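Local coordinates for proteasome protein (Corynebacterium glutamicum ATCC 13032, PDB 2P90) that is of unknown function but belongs to the PAC2 family, whose members are related to proteasome-assembly chaperones, and forms an assembly of three chains, at residues A59-N63 / D64-D68; S253-Q256 / R257-A261. All coordinates share one frame; numbering follows the deposited sequence.

Interaction 1. Residues A59-N63 / D64-D68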
loop_
_atom_site.group_PDB
_atom_site.type_symbol
_atom_site.label_atom_id
_atom_site.label_comp_id
_atom_site.label_asym_id
_atom_site.label_seq_id
_atom_site.Cartn_x
_atom_site.Cartn_y
_atom_site.Cartn_z
ATOM N N ALA B 59 -10.713 21.110 13.537
ATOM C CA ALA B 59 -10.330 19.762 13.959
ATOM C C ALA B 59 -9.199 19.243 13.088
ATOM O O ALA B 59 -9.144 19.556 11.892
ATOM C CB ALA B 59 -11.510 18.826 13.879
ATOM N N SER B 60 -8.295 18.476 13.697
ATOM C CA SER B 60 -7.233 17.803 12.982
ATOM C C SER B 60 -7.359 16.316 13.174
ATOM O O SER B 60 -7.435 15.817 14.288
ATOM C CB SER B 60 -5.864 18.227 13.495
ATOM O OG SER B 60 -5.515 19.494 12.977
ATOM N N PHE B 61 -7.382 15.606 12.067
ATOM C CA PHE B 61 -7.336 14.168 12.113
ATOM C C PHE B 61 -5.920 13.640 12.421
ATOM O O PHE B 61 -4.884 14.276 12.081
ATOM C CB PHE B 61 -7.924 13.606 10.828
ATOM C CG PHE B 61 -9.427 13.761 10.747
ATOM C CD1 PHE B 61 -10.263 12.688 11.031
ATOM C CD2 PHE B 61 -10.009 15.000 10.428
ATOM C CE1 PHE B 61 -11.676 12.821 10.966
ATOM C CE2 PHE B 61 -11.416 15.153 10.370
ATOM C CZ PHE B 61 -12.251 14.047 10.642
ATOM N N ASN B 62 -5.904 12.501 13.110
ATOM C CA ASN B 62 -4.672 11.799 13.453
ATOM C C ASN B 62 -4.221 10.923 12.309
ATOM O O ASN B 62 -4.835 9.890 12.024
ATOM C CB ASN B 62 -4.862 10.944 14.720
ATOM C CG ASN B 62 -3.546 10.273 15.191
ATOM O OD1 ASN B 62 -2.472 10.446 14.589
ATOM N ND2 ASN B 62 -3.625 9.546 16.271
ATOM N N ASN B 63 -3.145 11.338 11.660
ATOM C CA ASN B 63 -2.510 10.570 10.578
ATOM C C ASN B 63 -1.958 9.176 10.976
ATOM O O ASN B 63 -1.857 8.285 10.149
ATOM C CB ASN B 63 -1.405 11.410 9.955
ATOM C CG ASN B 63 -1.939 12.497 9.031
ATOM O OD1 ASN B 63 -3.168 12.702 8.901
ATOM N ND2 ASN B 63 -1.010 13.171 8.327
ATOM N N ASP B 64 -1.631 8.978 12.241
ATOM C CA ASP B 64 -1.196 7.651 12.705
ATOM C C ASP B 64 -2.328 6.619 12.615
ATOM O O ASP B 64 -2.065 5.425 12.408
ATOM C CB ASP B 64 -0.614 7.717 14.113
ATOM C CG ASP B 64 0.818 8.293 14.146
ATOM O OD1 ASP B 64 1.458 8.546 13.092
ATOM O OD2 ASP B 64 1.336 8.473 15.256
ATOM N N GLU B 65 -3.577 7.093 12.724
ATOM C CA GLU B 65 -4.724 6.203 12.577
ATOM C C GLU B 65 -5.106 5.992 11.112
ATOM O O GLU B 65 -5.724 4.996 10.804
ATOM C CB GLU B 65 -5.959 6.719 13.367
ATOM C CG GLU B 65 -5.818 6.703 14.912
ATOM C CD GLU B 65 -5.706 5.299 15.527
ATOM O OE1 GLU B 65 -6.425 4.348 15.130
ATOM O OE2 GLU B 65 -4.889 5.141 16.443
ATOM N N LEU B 66 -4.700 6.909 10.223
ATOM C CA LEU B 66 -5.356 7.110 8.933
ATOM C C LEU B 66 -4.496 6.887 7.704
ATOM O O LEU B 66 -5.020 6.490 6.671
ATOM C CB LEU B 66 -6.069 8.478 8.886
ATOM C CG LEU B 66 -7.303 8.619 9.832
ATOM C CD1 LEU B 66 -7.798 10.081 9.949
ATOM C CD2 LEU B 66 -8.474 7.690 9.472
ATOM N N ILE B 67 -3.176 7.046 7.847
ATOM C CA ILE B 67 -2.244 7.109 6.707
ATOM C C ILE B 67 -1.228 5.935 6.688
ATOM O O ILE B 67 -0.641 5.565 7.730
ATOM C CB ILE B 67 -1.427 8.470 6.742
ATOM C CG1 ILE B 67 -2.348 9.725 6.712
ATOM C CG2 ILE B 67 -0.276 8.510 5.707
ATOM C CD1 ILE B 67 -3.262 9.894 5.482
ATOM N N ASP B 68 -1.024 5.381 5.493
ATOM C CA ASP B 68 0.113 4.506 5.202
ATOM C C ASP B 68 1.234 5.420 4.754
ATOM O O ASP B 68 1.271 5.861 3.624
ATOM C CB ASP B 68 -0.226 3.515 4.062
ATOM C CG ASP B 68 0.937 2.539 3.756
ATOM O OD1 ASP B 68 2.141 2.928 3.845
ATOM O OD2 ASP B 68 0.654 1.369 3.413
#
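An N-capped turn of helix, following directly on strand 54-61, joins N62 and N63 to D64-I67. The side-chain OD1 of N62 caps the helix start, accepting from D64 N at 2.9 Å with an N-H...O angle of 147°, the donor lying above the amide plane. With CG anti to the backbone N (chi1 -175°), OD1 is placed beside D64 N; asparagine is just long enough for this cap. The backbone O of N62 accepts from E65 N at 3.1 Å. One residue on, N63 O is gripped twice from the same face of its carbonyl plane, by I67 N at 2.9 Å and by L66 N at 3.2 Å. Beside these bonds, N63 and I67 run side by side, with N63 CG 3.6 Å from I67 CG1, while N63 ND2 is held by L89 O. On the buried side F61 CB meets L66 CD1 at 3.6 Å, two apolar residues set against helix 116-129. D64 OD1 bonds Y69 OH, and the D64 carboxylate also accepts from G117 N and D118 N of a neighbouring subunit, whose R115 forms a salt bridge with E65. Strand, asparagine N-cap and short helix together make a strand-to-helix junction at a subunit interface.

Interaction 2. Residues S253-Q256 / R257-A261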
loop_
_atom_site.group_PDB
_atom_site.type_symbol
_atom_site.label_atom_id
_atom_site.label_comp_id
_atom_site.label_asym_id
_atom_site.label_seq_id
_atom_site.Cartn_x
_atom_site.Cartn_y
_atom_site.Cartn_z
ATOM N N SER B 253 -1.210 17.641 -36.811
ATOM C CA SER B 253 -2.431 17.187 -37.491
ATOM C C SER B 253 -3.052 15.929 -36.833
ATOM O O SER B 253 -4.267 15.787 -36.795
ATOM C CB SER B 253 -2.153 16.917 -38.978
ATOM O OG SER B 253 -1.544 15.639 -39.145
ATOM N N GLU B 254 -2.209 15.025 -36.343
ATOM C CA GLU B 254 -2.653 13.875 -35.564
ATOM C C GLU B 254 -3.436 14.303 -34.304
ATOM O O GLU B 254 -4.524 13.783 -34.039
ATOM C CB GLU B 254 -1.450 12.993 -35.220
ATOM C CG GLU B 254 -1.787 11.623 -34.641
ATOM C CD GLU B 254 -0.805 10.516 -35.101
ATOM O OE1 GLU B 254 -0.810 10.166 -36.315
ATOM O OE2 GLU B 254 -0.040 9.986 -34.251
ATOM N N ILE B 255 -2.889 15.262 -33.552
ATOM C CA ILE B 255 -3.560 15.860 -32.385
ATOM C C ILE B 255 -4.819 16.662 -32.773
ATOM O O ILE B 255 -5.838 16.586 -32.071
ATOM C CB ILE B 255 -2.584 16.731 -31.521
ATOM C CG1 ILE B 255 -1.474 15.858 -30.908
ATOM C CG2 ILE B 255 -3.317 17.427 -30.387
ATOM C CD1 ILE B 255 -0.378 16.645 -30.133
ATOM N N GLN B 256 -4.763 17.410 -33.881
ATOM C CA GLN B 256 -5.910 18.201 -34.354
ATOM C C GLN B 256 -7.143 17.331 -34.663
ATOM O O GLN B 256 -8.304 17.738 -34.482
ATOM C CB GLN B 256 -5.522 18.990 -35.606
ATOM C CG GLN B 256 -4.834 20.318 -35.333
ATOM C CD GLN B 256 -3.835 20.705 -36.425
ATOM O OE1 GLN B 256 -2.810 21.347 -36.150
ATOM N NE2 GLN B 256 -4.114 20.290 -37.665
ATOM N N ARG B 257 -6.839 16.135 -35.150
ATOM C CA ARG B 257 -7.786 15.134 -35.567
ATOM C C ARG B 257 -8.472 14.547 -34.333
ATOM O O ARG B 257 -9.698 14.426 -34.286
ATOM C CB ARG B 257 -7.015 14.080 -36.362
ATOM C CG ARG B 257 -7.628 12.684 -36.462
ATOM C CD ARG B 257 -7.340 12.047 -37.854
ATOM N NE ARG B 257 -5.965 12.272 -38.339
ATOM C CZ ARG B 257 -5.562 13.309 -39.090
ATOM N NH1 ARG B 257 -6.418 14.259 -39.457
ATOM N NH2 ARG B 257 -4.284 13.404 -39.472
ATOM N N VAL B 258 -7.664 14.237 -33.323
ATOM C CA VAL B 258 -8.131 13.721 -32.045
ATOM C C VAL B 258 -8.993 14.716 -31.259
ATOM O O VAL B 258 -9.994 14.321 -30.663
ATOM C CB VAL B 258 -6.933 13.221 -31.204
ATOM C CG1 VAL B 258 -7.320 13.015 -29.702
ATOM C CG2 VAL B 258 -6.365 11.933 -31.832
ATOM N N VAL B 259 -8.616 15.994 -31.281
ATOM C CA VAL B 259 -9.380 17.071 -30.628
ATOM C C VAL B 259 -10.750 17.309 -31.299
ATOM O O VAL B 259 -11.775 17.404 -30.610
ATOM C CB VAL B 259 -8.534 18.412 -30.545
ATOM C CG1 VAL B 259 -9.345 19.589 -29.961
ATOM C CG2 VAL B 259 -7.247 18.175 -29.731
ATOM N N GLY B 260 -10.755 17.393 -32.631
ATOM C CA GLY B 260 -11.991 17.553 -33.411
ATOM C C GLY B 260 -12.991 16.419 -33.246
ATOM O O GLY B 260 -14.195 16.652 -33.192
ATOM N N ALA B 261 -12.501 15.187 -33.160
ATOM C CA ALA B 261 -13.373 14.041 -32.873
ATOM C C ALA B 261 -14.017 14.101 -31.456
ATOM O O ALA B 261 -15.194 13.775 -31.289
ATOM C CB ALA B 261 -12.630 12.742 -33.087
HETATM O O HOH W 1 -3.304 11.144 -37.600
#
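I255 O accepts from V259 N at 2.9 Å, the shortest of the hydrogen bonds between the two segments, with an N-H...O angle of 159°. V259 CG2 also lies 3.2 Å from I255 O, and it meets I255 CG2 at 4.1 Å. With CG1 of V259 anti to the backbone N (chi1 176°), CG2 lies beside that N and turns toward the preceding turn. V259, the buried one of the pair, packs on T249 of helix 232-250 and on T148 and Y204, where a branched apolar side chain fits. The bond is one of a run of i to i+4 pairs that define the alpha-helix: R257 N reaches S253 O at 3.1 Å, V258 N reaches E254 O at 3.3 Å, and G260 N reaches Q256 O at 3.1 Å. On the outer flank, R257 curls its long chain back so that S253 O lies against one face of the guanidinium, 3.5 Å from its plane and off-centre. A water at the guanidinium edge, in its plane, accepts from R257 NE and donates to E254 OE1, linking the opposite charges without direct contact of their charged atoms.

How the interactions relate
Interaction 1 precedes interaction 2 along the chain. Their centres lie 45 Å apart, on opposite sides of the chain's centre, and their nearest atoms are about 35 Å apart, so neither touches the other. They share no helix or strand: residues 59-68 leave strand 54-61 of the mixed eight-stranded sheet and enter helix 63-66, whereas residues 253-261 begin the long helix 253-276, beside helix 232-250. Their surroundings differ too. Interaction 1 is partly buried and meets neighbouring subunits, while interaction 2 is a surface contact that no other chain of the assembly reaches. One thus belongs to the trimer's contacts, the other to a peripheral helix of the chain.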